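Local coordinates for protein endoglucanase A (Clostridium cellulolyticum, PDB 1EDG) that probably hydrolyses internal beta-1,4-glucosidic bonds of cellulose, as a family 5 glycoside hydrolase with a TIM-barrel catalytic domain, at residues E105-C110 against A154-Y159. Residues are numbered along the deposited sequence; the frame is centred on the assembly and turned at random.
Sequences EVVNYC and ARFANY
On the outer layer of a TIM barrel, helix 97-111 packs against the turn that follows the next outer helix, 138-155: Val107 and Asn108 face Phe156 and Tyr159. Phe156 is the first residue to leave helical geometry, and a type I beta turn from Phe156 to Tyr159, closed by Tyr159 N bonding to Phe156 O at 3.1 Å, brings both rings to the same neighbour. Within this pair Phe156 CD1 lies over one face of the Tyr159 ring, toward its rim. Val107 is the apolar half of the contact. Its CG1, anti to the backbone N (chi1 165°), reaches both aromatics, lying 4.0 Å from Phe156 CE1 and 4.1 Å from Tyr159 CE2, while CG2 also touches Phe156 CE1. Beside it sits the polar half. Tyr159 OH donates to Asn108 OD1 at 2.7 Å; the angle at the carbonyl oxygen is 123°, and the donor is tilted only 16° from the carbonyl plane. Amide and phenol ring are nearly coplanar, with OD1 at the ring edge. A water takes a hydrogen from Asn108 ND2 (3.0 Å) and gives one to Tyr159 OH (2.9 Å), so both ends of the amide are tied to the same hydroxyl. Gln104 NE2 also bonds to Tyr159 OH, further fixing the phenol against helix 97-111. On the barrel side, Val107 touches Ile80 of strand 77-80. A ring of outer helices, packed around a closed parallel sheet, is characteristic of the (beta/alpha)8 or TIM barrel, the fold of family 5 glycoside hydrolases.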
loop_
_atom_site.group_PDB
_atom_site.type_symbol
_atom_site.label_atom_id
_atom_site.label_comp_id
_atom_site.label_asym_id
_atom_site.label_seq_id
_atom_site.Cartn_x
_atom_site.Cartn_y
_atom_site.Cartn_z
ATOM N N GLU A 105 -7.597 -17.469 -4.210
ATOM C CA GLU A 105 -7.825 -18.267 -3.005
ATOM C C GLU A 105 -7.576 -17.396 -1.771
ATOM O O GLU A 105 -8.409 -17.329 -0.867
ATOM C CB GLU A 105 -6.856 -19.452 -3.006
ATOM C CG GLU A 105 -7.428 -20.782 -2.558
ATOM C CD GLU A 105 -6.560 -21.956 -3.011
ATOM O OE1 GLU A 105 -5.393 -22.049 -2.573
ATOM O OE2 GLU A 105 -7.035 -22.773 -3.829
ATOM N N VAL A 106 -6.437 -16.710 -1.762
ATOM C CA VAL A 106 -6.052 -15.833 -0.655
ATOM C C VAL A 106 -6.994 -14.626 -0.548
ATOM O O VAL A 106 -7.326 -14.186 0.557
ATOM C CB VAL A 106 -4.580 -15.378 -0.791
ATOM C CG1 VAL A 106 -4.218 -14.382 0.307
ATOM C CG2 VAL A 106 -3.661 -16.590 -0.707
ATOM N N VAL A 107 -7.426 -14.100 -1.693
ATOM C CA VAL A 107 -8.366 -12.979 -1.724
ATOM C C VAL A 107 -9.648 -13.431 -1.021
ATOM O O VAL A 107 -10.203 -12.714 -0.180
ATOM C CB VAL A 107 -8.695 -12.553 -3.189
ATOM C CG1 VAL A 107 -9.926 -11.652 -3.233
ATOM C CG2 VAL A 107 -7.499 -11.832 -3.800
ATOM N N ASN A 108 -10.082 -14.649 -1.333
ATOM C CA ASN A 108 -11.288 -15.201 -0.737
ATOM C C ASN A 108 -11.202 -15.374 0.775
ATOM O O ASN A 108 -12.212 -15.244 1.458
ATOM C CB ASN A 108 -11.684 -16.504 -1.430
ATOM C CG ASN A 108 -12.335 -16.263 -2.782
ATOM O OD1 ASN A 108 -12.691 -15.128 -3.109
ATOM N ND2 ASN A 108 -12.513 -17.321 -3.563
ATOM N N TYR A 109 -10.006 -15.637 1.301
ATOM C CA TYR A 109 -9.826 -15.771 2.750
ATOM C C TYR A 109 -10.295 -14.464 3.395
ATOM O O TYR A 109 -10.983 -14.475 4.416
ATOM C CB TYR A 109 -8.353 -15.948 3.133
ATOM C CG TYR A 109 -7.683 -17.239 2.731
ATOM C CD1 TYR A 109 -8.420 -18.352 2.327
ATOM C CD2 TYR A 109 -6.294 -17.341 2.758
ATOM C CE1 TYR A 109 -7.776 -19.543 1.954
ATOM C CE2 TYR A 109 -5.644 -18.516 2.392
ATOM C CZ TYR A 109 -6.386 -19.609 1.990
ATOM O OH TYR A 109 -5.729 -20.755 1.606
ATOM N N CYS A 110 -9.904 -13.342 2.785
ATOM C CA CYS A 110 -10.248 -12.004 3.275
ATOM C C CYS A 110 -11.712 -11.628 3.031
ATOM O O CYS A 110 -12.398 -11.146 3.939
ATOM C CB CYS A 110 -9.329 -10.965 2.628
ATOM S SG CYS A 110 -7.573 -11.320 2.776
ATOM N N ALA A 154 -11.435 -9.152 -15.403
ATOM C CA ALA A 154 -12.334 -10.211 -15.847
ATOM C C ALA A 154 -12.477 -11.313 -14.801
ATOM O O ALA A 154 -13.577 -11.803 -14.564
ATOM C CB ALA A 154 -11.856 -10.802 -17.170
ATOM N N ARG A 155 -11.373 -11.690 -14.168
ATOM C CA ARG A 155 -11.407 -12.743 -13.161
ATOM C C ARG A 155 -12.210 -12.353 -11.923
ATOM O O ARG A 155 -12.977 -13.164 -11.406
ATOM C CB ARG A 155 -9.985 -13.162 -12.758
ATOM C CG ARG A 155 -9.921 -14.174 -11.610
ATOM C CD ARG A 155 -10.606 -15.502 -11.955
ATOM N NE ARG A 155 -9.807 -16.316 -12.868
ATOM C CZ ARG A 155 -9.053 -17.348 -12.493
ATOM N NH1 ARG A 155 -8.987 -17.707 -11.214
ATOM N NH2 ARG A 155 -8.348 -18.013 -13.399
ATOM N N PHE A 156 -12.051 -11.113 -11.467
ATOM C CA PHE A 156 -12.750 -10.649 -10.273
ATOM C C PHE A 156 -13.982 -9.789 -10.539
ATOM O O PHE A 156 -14.433 -9.057 -9.654
ATOM C CB PHE A 156 -11.773 -9.899 -9.369
ATOM C CG PHE A 156 -10.650 -10.754 -8.855
ATOM C CD1 PHE A 156 -10.795 -11.481 -7.672
ATOM C CD2 PHE A 156 -9.446 -10.839 -9.551
ATOM C CE1 PHE A 156 -9.759 -12.278 -7.190
ATOM C CE2 PHE A 156 -8.404 -11.631 -9.081
ATOM C CZ PHE A 156 -8.558 -12.353 -7.897
ATOM N N ALA A 157 -14.574 -9.959 -11.717
ATOM C CA ALA A 157 -15.748 -9.196 -12.138
ATOM C C ALA A 157 -16.951 -9.222 -11.190
ATOM O O ALA A 157 -17.691 -8.244 -11.098
ATOM C CB ALA A 157 -16.180 -9.649 -13.528
ATOM N N ASN A 158 -17.146 -10.339 -10.495
ATOM C CA ASN A 158 -18.283 -10.495 -9.591
ATOM C C ASN A 158 -18.095 -9.993 -8.162
ATOM O O ASN A 158 -19.033 -10.041 -7.367
ATOM C CB ASN A 158 -18.736 -11.958 -9.562
ATOM C CG ASN A 158 -19.223 -12.445 -10.914
ATOM O OD1 ASN A 158 -19.942 -11.739 -11.622
ATOM N ND2 ASN A 158 -18.832 -13.656 -11.282
ATOM N N TYR A 159 -16.899 -9.535 -7.816
ATOM C CA TYR A 159 -16.663 -9.045 -6.463
ATOM C C TYR A 159 -17.184 -7.615 -6.338
ATOM O O TYR A 159 -17.030 -6.816 -7.260
ATOM C CB TYR A 159 -15.177 -9.113 -6.119
ATOM C CG TYR A 159 -14.642 -10.528 -5.984
ATOM C CD1 TYR A 159 -14.576 -11.378 -7.088
ATOM C CD2 TYR A 159 -14.198 -11.011 -4.753
ATOM C CE1 TYR A 159 -14.083 -12.671 -6.972
ATOM C CE2 TYR A 159 -13.699 -12.310 -4.624
ATOM C CZ TYR A 159 -13.646 -13.131 -5.739
ATOM O OH TYR A 159 -13.146 -14.406 -5.633
HETATM O O HOH W 1 -14.472 -16.978 -5.838
#